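Local coordinates for protein TP_0956 (Treponema pallidum subsp. pallidum, PDB 3U64), which probably serves as the periplasmic lipoprotein TatT of a TRAP transporter, its tetratricopeptide-repeat-like helical fold suited to protein-protein interaction, at residues Q285-A288 with R289-K292; H276-L279 with L280-S284; Y245-A248 with L249-L253; A257-D260 with E261-R265. All coordinates share one frame; numbering follows the deposited sequence.

Contact 1: Q285-A288 with R289-K292; sequences QKRA and RWLK. With SO4 (sulfate ion), chain B.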
loop_
_atom_site.group_PDB
_atom_site.type_symbol
_atom_site.label_atom_id
_atom_site.label_comp_id
_atom_site.label_asym_id
_atom_site.label_seq_id
_atom_site.Cartn_x
_atom_site.Cartn_y
_atom_site.Cartn_z
ATOM N N GLN A 285 -22.694 -5.107 3.852
ATOM C CA GLN A 285 -23.414 -6.039 2.997
ATOM C C GLN A 285 -22.577 -7.281 2.658
ATOM O O GLN A 285 -23.123 -8.375 2.561
ATOM C CB GLN A 285 -23.976 -5.339 1.760
ATOM C CG GLN A 285 -25.003 -4.279 2.129
ATOM C CD GLN A 285 -25.743 -3.735 0.926
ATOM O OE1 GLN A 285 -25.149 -3.474 -0.118
ATOM N NE2 GLN A 285 -27.051 -3.553 1.071
ATOM N N LYS A 286 -21.264 -7.112 2.490
ATOM C CA LYS A 286 -20.367 -8.265 2.368
ATOM C C LYS A 286 -20.515 -9.187 3.569
ATOM O O LYS A 286 -20.558 -10.405 3.421
ATOM C CB LYS A 286 -18.901 -7.840 2.272
ATOM C CG LYS A 286 -18.487 -7.272 0.945
ATOM C CD LYS A 286 -16.969 -7.251 0.824
ATOM C CE LYS A 286 -16.390 -8.668 0.810
ATOM N NZ LYS A 286 -14.907 -8.684 0.605
ATOM N N ARG A 287 -20.586 -8.600 4.764
ATOM C CA ARG A 287 -20.748 -9.388 5.978
ATOM C C ARG A 287 -22.098 -10.149 6.049
ATOM O O ARG A 287 -22.140 -11.311 6.434
ATOM C CB ARG A 287 -20.561 -8.508 7.209
ATOM C CG ARG A 287 -20.760 -9.257 8.502
ATOM C CD ARG A 287 -19.497 -9.288 9.336
ATOM N NE ARG A 287 -19.728 -10.024 10.576
ATOM C CZ ARG A 287 -19.307 -11.265 10.800
ATOM N NH1 ARG A 287 -18.608 -11.912 9.875
ATOM N NH2 ARG A 287 -19.576 -11.854 11.958
ATOM N N ALA A 288 -23.194 -9.487 5.679
ATOM C CA ALA A 288 -24.512 -10.117 5.633
ATOM C C ALA A 288 -24.566 -11.245 4.594
ATOM O O ALA A 288 -25.136 -12.296 4.843
ATOM C CB ALA A 288 -25.601 -9.064 5.341
ATOM N N ARG A 289 -23.964 -11.025 3.437
ATOM C CA ARG A 289 -23.842 -12.088 2.441
ATOM C C ARG A 289 -23.112 -13.315 3.006
ATOM O O ARG A 289 -23.523 -14.456 2.780
ATOM C CB ARG A 289 -23.098 -11.574 1.215
ATOM C CG ARG A 289 -23.905 -11.596 -0.060
ATOM C CD ARG A 289 -23.285 -10.688 -1.114
ATOM N NE ARG A 289 -24.042 -9.441 -1.242
ATOM C CZ ARG A 289 -23.509 -8.218 -1.256
ATOM N NH1 ARG A 289 -22.195 -8.047 -1.157
ATOM N NH2 ARG A 289 -24.297 -7.159 -1.378
ATOM N N TRP A 290 -22.028 -13.082 3.742
ATOM C CA TRP A 290 -21.283 -14.184 4.350
ATOM C C TRP A 290 -22.121 -14.935 5.395
ATOM O O TRP A 290 -22.147 -16.158 5.420
ATOM C CB TRP A 290 -20.016 -13.648 4.992
ATOM C CG TRP A 290 -19.167 -14.677 5.638
ATOM C CD1 TRP A 290 -18.217 -15.449 5.037
ATOM C CD2 TRP A 290 -19.152 -15.029 7.026
ATOM N NE1 TRP A 290 -17.620 -16.270 5.963
ATOM C CE2 TRP A 290 -18.178 -16.035 7.193
ATOM C CE3 TRP A 290 -19.872 -14.595 8.145
ATOM C CZ2 TRP A 290 -17.906 -16.618 8.435
ATOM C CZ3 TRP A 290 -19.606 -15.181 9.380
ATOM C CH2 TRP A 290 -18.628 -16.179 9.516
ATOM N N LEU A 291 -22.799 -14.188 6.258
ATOM C CA LEU A 291 -23.684 -14.785 7.248
ATOM C C LEU A 291 -24.717 -15.689 6.585
ATOM O O LEU A 291 -24.898 -16.833 7.005
ATOM C CB LEU A 291 -24.369 -13.705 8.086
ATOM C CG LEU A 291 -23.497 -13.014 9.138
ATOM C CD1 LEU A 291 -24.197 -11.787 9.704
ATOM C CD2 LEU A 291 -23.124 -13.992 10.256
ATOM N N LYS A 292 -25.384 -15.186 5.545
ATOM C CA LYS A 292 -26.355 -16.004 4.817
ATOM C C LYS A 292 -25.720 -17.287 4.267
ATOM O O LYS A 292 -26.278 -18.374 4.425
ATOM C CB LYS A 292 -27.051 -15.221 3.698
ATOM C CG LYS A 292 -28.064 -14.209 4.194
ATOM C CD LYS A 292 -28.912 -13.683 3.075
ATOM C CE LYS A 292 -30.082 -14.610 2.784
ATOM N NZ LYS A 292 -31.157 -14.541 3.827
HETATM S S SO4 B . -19.275 -10.604 -1.963
HETATM O O1 SO4 B . -20.588 -9.971 -1.916
HETATM O O2 SO4 B . -18.355 -9.741 -2.703
HETATM O O3 SO4 B . -18.799 -10.791 -0.597
HETATM O O4 SO4 B . -19.370 -11.904 -2.623
HETATM O O HOH W 1 -22.875 -4.531 -1.574
#
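Gln285 and Arg289 open a ladder of four backbone hydrogen bonds that makes 285-292 an unbroken turn-on-turn portion of helix 278-293. Arg289 N is 2.9 Å from Gln285 O, and the same i to i+4 step is repeated from Trp290 to Lys286, from Leu291 to Arg287 and from Lys292 to Ala288. On one flank of this scaffold, Arg289 folds back over its own helix, its chain bent at chi3. Gln285 O sits over the centre of the Arg289 guanidinium, 3.8 Å above the plane. Near the plane of the group, at its edge, Arg289 NH1 donates to O1 of a bound sulfate at 2.6 Å with an N-H...O angle of 145°. Lys286 runs beside the same anion, its CE lying 3.5 Å from sulfate O3. Also in plane, a water accepts from Arg289 NH2 at 3.0 Å and donates to Gln285 OE1, so the amide and the guanidinium are joined without touching directly. The other end of that amide, NE2, donates to the backbone oxygens of Ala266 and Ile269. Around the helix, Arg287 and Trp290 run side by side. Both leave the backbone with CG opposite N (chi1 178° in Arg287), which sends the guanidinium along the indole at 25° between planes, Arg287 NH1 lying 3.4 Å from Trp290 CE3. Buried Ala288 and Leu291 rest on Ile243 of helix 240-250. A basic flank that collects an anion, probably from the crystallisation liquor, and an apolar flank that packs inward together make this an amphipathic helix of a TPR-like helical stack.

Contact 2: H276-L279 with L280-S284; sequences HNKL and LVILS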
loop_
_atom_site.group_PDB
_atom_site.type_symbol
_atom_site.label_atom_id
_atom_site.label_comp_id
_atom_site.label_asym_id
_atom_site.label_seq_id
_atom_site.Cartn_x
_atom_site.Cartn_y
_atom_site.Cartn_z
ATOM N N HIS A 276 -24.821 8.825 2.743
ATOM C CA HIS A 276 -23.397 8.838 3.032
ATOM C C HIS A 276 -22.942 7.479 3.551
ATOM O O HIS A 276 -23.758 6.568 3.714
ATOM C CB HIS A 276 -23.042 9.963 4.013
ATOM C CG HIS A 276 -23.558 9.741 5.398
ATOM N ND1 HIS A 276 -24.764 9.123 5.655
ATOM C CD2 HIS A 276 -23.026 10.041 6.608
ATOM C CE1 HIS A 276 -24.953 9.052 6.961
ATOM N NE2 HIS A 276 -23.914 9.604 7.561
ATOM N N ASN A 277 -21.636 7.352 3.789
ATOM C CA ASN A 277 -21.015 6.093 4.215
ATOM C C ASN A 277 -21.259 4.901 3.295
ATOM O O ASN A 277 -21.317 3.750 3.736
ATOM C CB ASN A 277 -21.361 5.766 5.673
ATOM C CG ASN A 277 -20.612 6.665 6.658
ATOM O OD1 ASN A 277 -19.585 7.252 6.314
ATOM N ND2 ASN A 277 -21.124 6.777 7.878
ATOM N N LYS A 278 -21.371 5.180 2.004
ATOM C CA LYS A 278 -21.448 4.100 1.032
ATOM C C LYS A 278 -20.412 3.002 1.323
ATOM O O LYS A 278 -20.718 1.811 1.244
ATOM C CB LYS A 278 -21.295 4.627 -0.403
ATOM C CG LYS A 278 -21.684 3.596 -1.453
ATOM C CD LYS A 278 -21.073 3.882 -2.819
ATOM C CE LYS A 278 -21.671 5.096 -3.474
ATOM N NZ LYS A 278 -20.980 5.405 -4.754
ATOM N N LEU A 279 -19.192 3.384 1.685
ATOM C CA LEU A 279 -18.163 2.377 1.949
ATOM C C LEU A 279 -18.574 1.413 3.077
ATOM O O LEU A 279 -18.453 0.199 2.957
ATOM C CB LEU A 279 -16.825 3.036 2.275
ATOM C CG LEU A 279 -15.697 2.064 2.673
ATOM C CD1 LEU A 279 -15.300 1.146 1.533
ATOM C CD2 LEU A 279 -14.479 2.808 3.190
ATOM N N LEU A 280 -19.067 1.951 4.180
ATOM C CA LEU A 280 -19.440 1.095 5.299
ATOM C C LEU A 280 -20.621 0.180 4.944
ATOM O O LEU A 280 -20.632 -0.992 5.309
ATOM C CB LEU A 280 -19.733 1.936 6.544
ATOM C CG LEU A 280 -18.481 2.453 7.270
ATOM C CD1 LEU A 280 -17.578 3.253 6.347
ATOM C CD2 LEU A 280 -18.854 3.289 8.490
ATOM N N VAL A 281 -21.596 0.712 4.207
ATOM C CA VAL A 281 -22.707 -0.098 3.709
ATOM C C VAL A 281 -22.210 -1.287 2.873
ATOM O O VAL A 281 -22.645 -2.426 3.087
ATOM C CB VAL A 281 -23.709 0.776 2.908
ATOM C CG1 VAL A 281 -24.733 -0.089 2.153
ATOM C CG2 VAL A 281 -24.399 1.768 3.849
ATOM N N ILE A 282 -21.294 -1.016 1.938
ATOM C CA ILE A 282 -20.658 -2.069 1.135
ATOM C C ILE A 282 -20.007 -3.118 2.017
ATOM O O ILE A 282 -20.134 -4.320 1.756
ATOM C CB ILE A 282 -19.531 -1.539 0.195
ATOM C CG1 ILE A 282 -20.057 -0.478 -0.774
ATOM C CG2 ILE A 282 -18.860 -2.714 -0.567
ATOM C CD1 ILE A 282 -21.156 -0.960 -1.612
ATOM N N LEU A 283 -19.287 -2.659 3.046
ATOM C CA LEU A 283 -18.624 -3.575 3.984
ATOM C C LEU A 283 -19.648 -4.429 4.725
ATOM O O LEU A 283 -19.536 -5.651 4.771
ATOM C CB LEU A 283 -17.727 -2.819 4.984
ATOM C CG LEU A 283 -16.378 -2.319 4.452
ATOM C CD1 LEU A 283 -15.818 -1.196 5.319
ATOM C CD2 LEU A 283 -15.360 -3.461 4.306
ATOM N N SER A 284 -20.665 -3.778 5.278
ATOM C CA SER A 284 -21.712 -4.490 5.993
ATOM C C SER A 284 -22.460 -5.468 5.101
ATOM O O SER A 284 -22.826 -6.552 5.537
ATOM C CB SER A 284 -22.689 -3.516 6.630
ATOM O OG SER A 284 -22.053 -2.844 7.695
#
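Leu279 and Leu283 lie one turn apart near the start of helix 278-293, and their side chains meet through a single branch. Leu279 places CG opposite its backbone N (chi1 176°), whereas Leu283 places CG opposite its carbonyl carbon (chi1 -77°). With these settings the CD1 branch of Leu283 comes within 4.2 Å of Leu279 CG. Leu280 approaches from the adjoining position, its CD1 lying 4.1 Å from Leu279 CB. The three leucines are spread over two neighbours in the fold: Leu279 meets Leu41 and Val44 of helix 41-61, Leu280 meets Met78 of helix 66-89, and Leu283 touches both helices. Another strip of the helix carries Lys278 and Ile282. Here the methylene CG1 of Ile282 closes to 3.1 Å on Lys278 O, the oxygen that also accepts from Ile282 N at 3.0 Å. Lys278 NZ forms a salt bridge with Glu272. Preceding them, Asn277 occupies the N-cap position but makes no capping bond with its side chain; Asn277 O accepts from Val281 N at 3.1 Å, the first rung of the helical ladder. The backbone N-H groups of Asn277 and Lys278 are taken by the carboxylate of Glu37, and the Leu279 backbone bonds to that of Thr36. Chemically, then, the contact pairs an apolar seam with a helix start whose first two N-H groups are met by an acid remote in sequence, whose negative charge would probably interact favourably with the helix dipole.

Contact 3: Y245-A248 with L249-L253; sequences YADA and LCIPL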
loop_
_atom_site.group_PDB
_atom_site.type_symbol
_atom_site.label_atom_id
_atom_site.label_comp_id
_atom_site.label_asym_id
_atom_site.label_seq_id
_atom_site.Cartn_x
_atom_site.Cartn_y
_atom_site.Cartn_z
ATOM N N TYR A 245 -29.275 -7.481 14.659
ATOM C CA TYR A 245 -30.447 -8.272 15.028
ATOM C C TYR A 245 -30.242 -9.753 14.709
ATOM O O TYR A 245 -30.478 -10.623 15.553
ATOM C CB TYR A 245 -31.697 -7.754 14.321
ATOM C CG TYR A 245 -32.965 -8.425 14.791
ATOM C CD1 TYR A 245 -33.498 -8.137 16.044
ATOM C CD2 TYR A 245 -33.629 -9.354 13.991
ATOM C CE1 TYR A 245 -34.659 -8.754 16.492
ATOM C CE2 TYR A 245 -34.794 -9.980 14.428
ATOM C CZ TYR A 245 -35.304 -9.671 15.684
ATOM O OH TYR A 245 -36.455 -10.272 16.143
ATOM N N ALA A 246 -29.767 -10.033 13.501
ATOM C CA ALA A 246 -29.576 -11.416 13.049
ATOM C C ALA A 246 -28.482 -12.139 13.835
ATOM O O ALA A 246 -28.663 -13.259 14.301
ATOM C CB ALA A 246 -29.253 -11.446 11.551
ATOM N N ASP A 247 -27.353 -11.466 13.982
ATOM C CA ASP A 247 -26.133 -12.059 14.497
ATOM C C ASP A 247 -26.089 -12.140 16.025
ATOM O O ASP A 247 -25.772 -13.187 16.595
ATOM C CB ASP A 247 -24.952 -11.241 13.979
ATOM C CG ASP A 247 -23.622 -11.905 14.228
ATOM O OD1 ASP A 247 -23.591 -13.145 14.335
ATOM O OD2 ASP A 247 -22.603 -11.183 14.295
ATOM N N ALA A 248 -26.403 -11.034 16.687
ATOM C CA ALA A 248 -26.338 -10.973 18.146
ATOM C C ALA A 248 -27.560 -11.593 18.830
ATOM O O ALA A 248 -27.440 -12.192 19.899
ATOM C CB ALA A 248 -26.147 -9.530 18.609
ATOM N N LEU A 249 -28.728 -11.450 18.208
ATOM C CA LEU A 249 -29.982 -11.844 18.839
ATOM C C LEU A 249 -30.603 -13.111 18.254
ATOM O O LEU A 249 -31.067 -13.972 18.996
ATOM C CB LEU A 249 -31.002 -10.712 18.773
ATOM C CG LEU A 249 -30.641 -9.362 19.405
ATOM C CD1 LEU A 249 -31.845 -8.442 19.403
ATOM C CD2 LEU A 249 -30.121 -9.534 20.824
ATOM N N CYS A 250 -30.639 -13.218 16.930
ATOM C CA CYS A 250 -31.293 -14.368 16.310
ATOM C C CYS A 250 -30.500 -15.646 16.496
ATOM O O CYS A 250 -31.068 -16.693 16.785
ATOM C CB CYS A 250 -31.596 -14.116 14.836
ATOM S SG CYS A 250 -32.943 -12.925 14.627
ATOM N N ILE A 251 -29.181 -15.557 16.370
ATOM C CA ILE A 251 -28.365 -16.761 16.475
ATOM C C ILE A 251 -28.429 -17.446 17.850
ATOM O O ILE A 251 -28.693 -18.646 17.926
ATOM C CB ILE A 251 -26.917 -16.490 16.100
ATOM C CG1 ILE A 251 -26.817 -16.159 14.612
ATOM C CG2 ILE A 251 -26.059 -17.711 16.446
ATOM C CD1 ILE A 251 -25.391 -15.978 14.140
ATOM N N PRO A 252 -28.181 -16.694 18.939
ATOM C CA PRO A 252 -28.230 -17.339 20.259
ATOM C C PRO A 252 -29.618 -17.903 20.582
ATOM O O PRO A 252 -29.720 -18.895 21.301
ATOM C CB PRO A 252 -27.882 -16.198 21.224
ATOM C CG PRO A 252 -27.204 -15.157 20.369
ATOM C CD PRO A 252 -27.858 -15.260 19.037
ATOM N N LEU A 253 -30.667 -17.280 20.051
ATOM C CA LEU A 253 -32.044 -17.715 20.296
ATOM C C LEU A 253 -32.578 -18.707 19.251
ATOM O O LEU A 253 -33.769 -19.046 19.258
ATOM C CB LEU A 253 -32.971 -16.505 20.344
ATOM C CG LEU A 253 -33.115 -15.757 21.667
ATOM C CD1 LEU A 253 -31.763 -15.410 22.257
ATOM C CD2 LEU A 253 -33.960 -14.505 21.463
#
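Leu249 and Tyr245 meet where helix 240-250 widens into a pi-type turn, the main motif here, before the chain leaves the helix. Leu249 can be followed outward atom by atom. Leu249 CB lies 3.3 Å from Tyr245 O. Leu249 CG, set opposite the carbonyl carbon (chi1 -58°), stays near Tyr245 O, at 4.1 Å. There the side chain forks. The leucine side chain crosses that of the tyrosine at about a right angle, and Leu249 CD1 reaches Tyr245 CD1 at 3.8 Å, while Leu249 CD2 turns back along the backbone to within 3.9 Å of Ala248 O. Cys250 approaches the same ring from its CD2 and CE2 flank: Cys250 SG is 4.1 Å from the centroid of the Tyr245 ring and 37° off the normal, an oblique sulfur-aromatic contact. The tyrosine is thus bordered by a methyl and a sulfur, and its ring also meets Phe227 of helix 220-233. The wide turn is written in the backbone bonds. Tyr245 O receives Cys250 N at 2.9 Å, five residues on, and also Leu249 N at 3.3 Å, the latter from 49° out of the carbonyl plane. A second i to i+5 bond, from Ile251 N to Ala246 O, is weak. Farther round, Asp247 and Ile251 lie alongside each other, carboxylate oxygen OD1 against methyl CD1. An ordinary i to i+4 bond to Ala248 O is impossible at Pro252, whose nitrogen carries no hydrogen: Ala248 O faces the proline ring carbons, with Pro252 CG at 3.0 Å.

Contact 4: A257-D260 with E261-R265; sequences AGFD and EALDR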
loop_
_atom_site.group_PDB
_atom_site.type_symbol
_atom_site.label_atom_id
_atom_site.label_comp_id
_atom_site.label_asym_id
_atom_site.label_seq_id
_atom_site.Cartn_x
_atom_site.Cartn_y
_atom_site.Cartn_z
ATOM N N ALA A 257 -35.684 -18.029 11.087
ATOM C CA ALA A 257 -36.626 -17.198 10.338
ATOM C C ALA A 257 -36.256 -15.717 10.395
ATOM O O ALA A 257 -36.068 -15.087 9.362
ATOM C CB ALA A 257 -38.040 -17.404 10.853
ATOM N N GLY A 258 -36.153 -15.170 11.605
ATOM C CA GLY A 258 -35.791 -13.773 11.804
ATOM C C GLY A 258 -34.412 -13.419 11.265
ATOM O O GLY A 258 -34.225 -12.375 10.647
ATOM N N PHE A 259 -33.449 -14.302 11.507
ATOM C CA PHE A 259 -32.109 -14.193 10.942
ATOM C C PHE A 259 -32.190 -13.913 9.426
ATOM O O PHE A 259 -31.620 -12.934 8.936
ATOM C CB PHE A 259 -31.342 -15.489 11.271
ATOM C CG PHE A 259 -29.961 -15.608 10.630
ATOM C CD1 PHE A 259 -28.814 -15.269 11.339
ATOM C CD2 PHE A 259 -29.814 -16.126 9.345
ATOM C CE1 PHE A 259 -27.554 -15.411 10.775
ATOM C CE2 PHE A 259 -28.554 -16.268 8.771
ATOM C CZ PHE A 259 -27.421 -15.908 9.488
ATOM N N ASP A 260 -32.933 -14.743 8.699
ATOM C CA ASP A 260 -33.031 -14.616 7.241
ATOM C C ASP A 260 -33.688 -13.314 6.794
ATOM O O ASP A 260 -33.126 -12.592 5.972
ATOM C CB ASP A 260 -33.742 -15.828 6.616
ATOM C CG ASP A 260 -32.795 -17.005 6.363
ATOM O OD1 ASP A 260 -31.587 -16.770 6.127
ATOM O OD2 ASP A 260 -33.265 -18.166 6.392
ATOM N N GLU A 261 -34.865 -13.012 7.336
ATOM C CA GLU A 261 -35.532 -11.739 7.060
ATOM C C GLU A 261 -34.615 -10.546 7.316
ATOM O O GLU A 261 -34.527 -9.634 6.499
ATOM C CB GLU A 261 -36.779 -11.576 7.927
ATOM C CG GLU A 261 -37.942 -12.488 7.564
ATOM C CD GLU A 261 -39.172 -12.266 8.452
ATOM O OE1 GLU A 261 -39.125 -11.406 9.364
ATOM O OE2 GLU A 261 -40.189 -12.955 8.226
ATOM N N ALA A 262 -33.955 -10.540 8.467
ATOM C CA ALA A 262 -33.152 -9.389 8.857
ATOM C C ALA A 262 -32.047 -9.152 7.835
ATOM O O ALA A 262 -31.818 -8.011 7.398
ATOM C CB ALA A 262 -32.578 -9.578 10.253
ATOM N N LEU A 263 -31.378 -10.231 7.440
ATOM C CA LEU A 263 -30.294 -10.132 6.458
ATOM C C LEU A 263 -30.811 -9.788 5.064
ATOM O O LEU A 263 -30.124 -9.125 4.280
ATOM C CB LEU A 263 -29.472 -11.417 6.413
ATOM C CG LEU A 263 -28.788 -11.789 7.732
ATOM C CD1 LEU A 263 -28.024 -13.114 7.607
ATOM C CD2 LEU A 263 -27.863 -10.668 8.184
ATOM N N ASP A 264 -32.021 -10.234 4.751
ATOM C CA ASP A 264 -32.630 -9.835 3.485
ATOM C C ASP A 264 -32.880 -8.331 3.493
ATOM O O ASP A 264 -32.706 -7.653 2.483
ATOM C CB ASP A 264 -33.932 -10.588 3.233
ATOM C CG ASP A 264 -33.699 -11.992 2.698
ATOM O OD1 ASP A 264 -32.569 -12.285 2.256
ATOM O OD2 ASP A 264 -34.652 -12.800 2.718
ATOM N N ARG A 265 -33.282 -7.808 4.643
ATOM C CA ARG A 265 -33.426 -6.368 4.784
ATOM C C ARG A 265 -32.080 -5.635 4.655
ATOM O O ARG A 265 -32.004 -4.634 3.957
ATOM C CB ARG A 265 -34.161 -6.019 6.075
ATOM C CG ARG A 265 -35.638 -6.367 5.993
ATOM C CD ARG A 265 -36.422 -5.835 7.167
ATOM N NE ARG A 265 -36.206 -6.642 8.361
ATOM C CZ ARG A 265 -37.150 -7.355 8.971
ATOM N NH1 ARG A 265 -38.397 -7.357 8.504
ATOM N NH2 ARG A 265 -36.843 -8.059 10.055
#
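Phe259 and Leu263, one turn apart on helix 256-268, supply the apolar part of this contact. Leu263 CD1 sits over one face of the phenylalanine ring, 3.7 Å from the centroid and 25° off the normal, a CH-pi interaction. It is displaced toward the CE2 and CZ rim, each of those atoms lying 3.4 Å away. Different first torsions bring the pair together: Phe259 carries CG opposite its backbone N (chi1 174°), and Leu263 carries CG opposite its carbonyl carbon (chi1 -61°). The backbone part is a regular alpha-helical ladder. Glu261, Ala262, Leu263 and Asp264 donate in turn to the carbonyls of Ala257, Gly258, Phe259 and Asp260, the first bond being almost straight at 3.1 Å from Glu261 N to Ala257 O. Close packing accompanies the second rung, where Ala262 CB lies 3.3 Å from Gly258 O. The charged part lies along the strip of Asp260 and Asp264. Their OD1 atoms are 6.0 Å apart, and both form salt bridges with Lys292, whose positive charge would offset the likely repulsion. Asp260 OD1 also lies in the plane of the Phe259 ring, at its edge. Phe259 and Leu263 touch Ala246 of helix 240-250 on one hand and Leu291 of helix 278-293 on the other, the packing of consecutive antiparallel helices characteristic of the TPR clan.

How the contacts relate
All four contacts lie on or at the ends of the three successive helices 240-250, 256-268 and 278-293, each antiparallel to the next. Contacts 2 and 1 are consecutive lengths of chain, centres 13 Å apart. One lysine ties contact 1 to contact 4: Lys292 NZ is 3.1 Å from Asp264 OD1, and Lys292 CG packs 3.6 Å from Leu263 CD1. Contact 4 meets contact 3 where Cys250 SG comes within 3.4 Å of Phe259 N. Contact 3 reaches contact 1 by the long, weak ion pair of Asp247 with Arg287; a second sulfate, probably from the crystallisation liquor, lies about 5 Å from the Arg287 side chain. Contact 2 touches neither contact 3 nor contact 4, with nearest atoms about 10 and 7 Å apart.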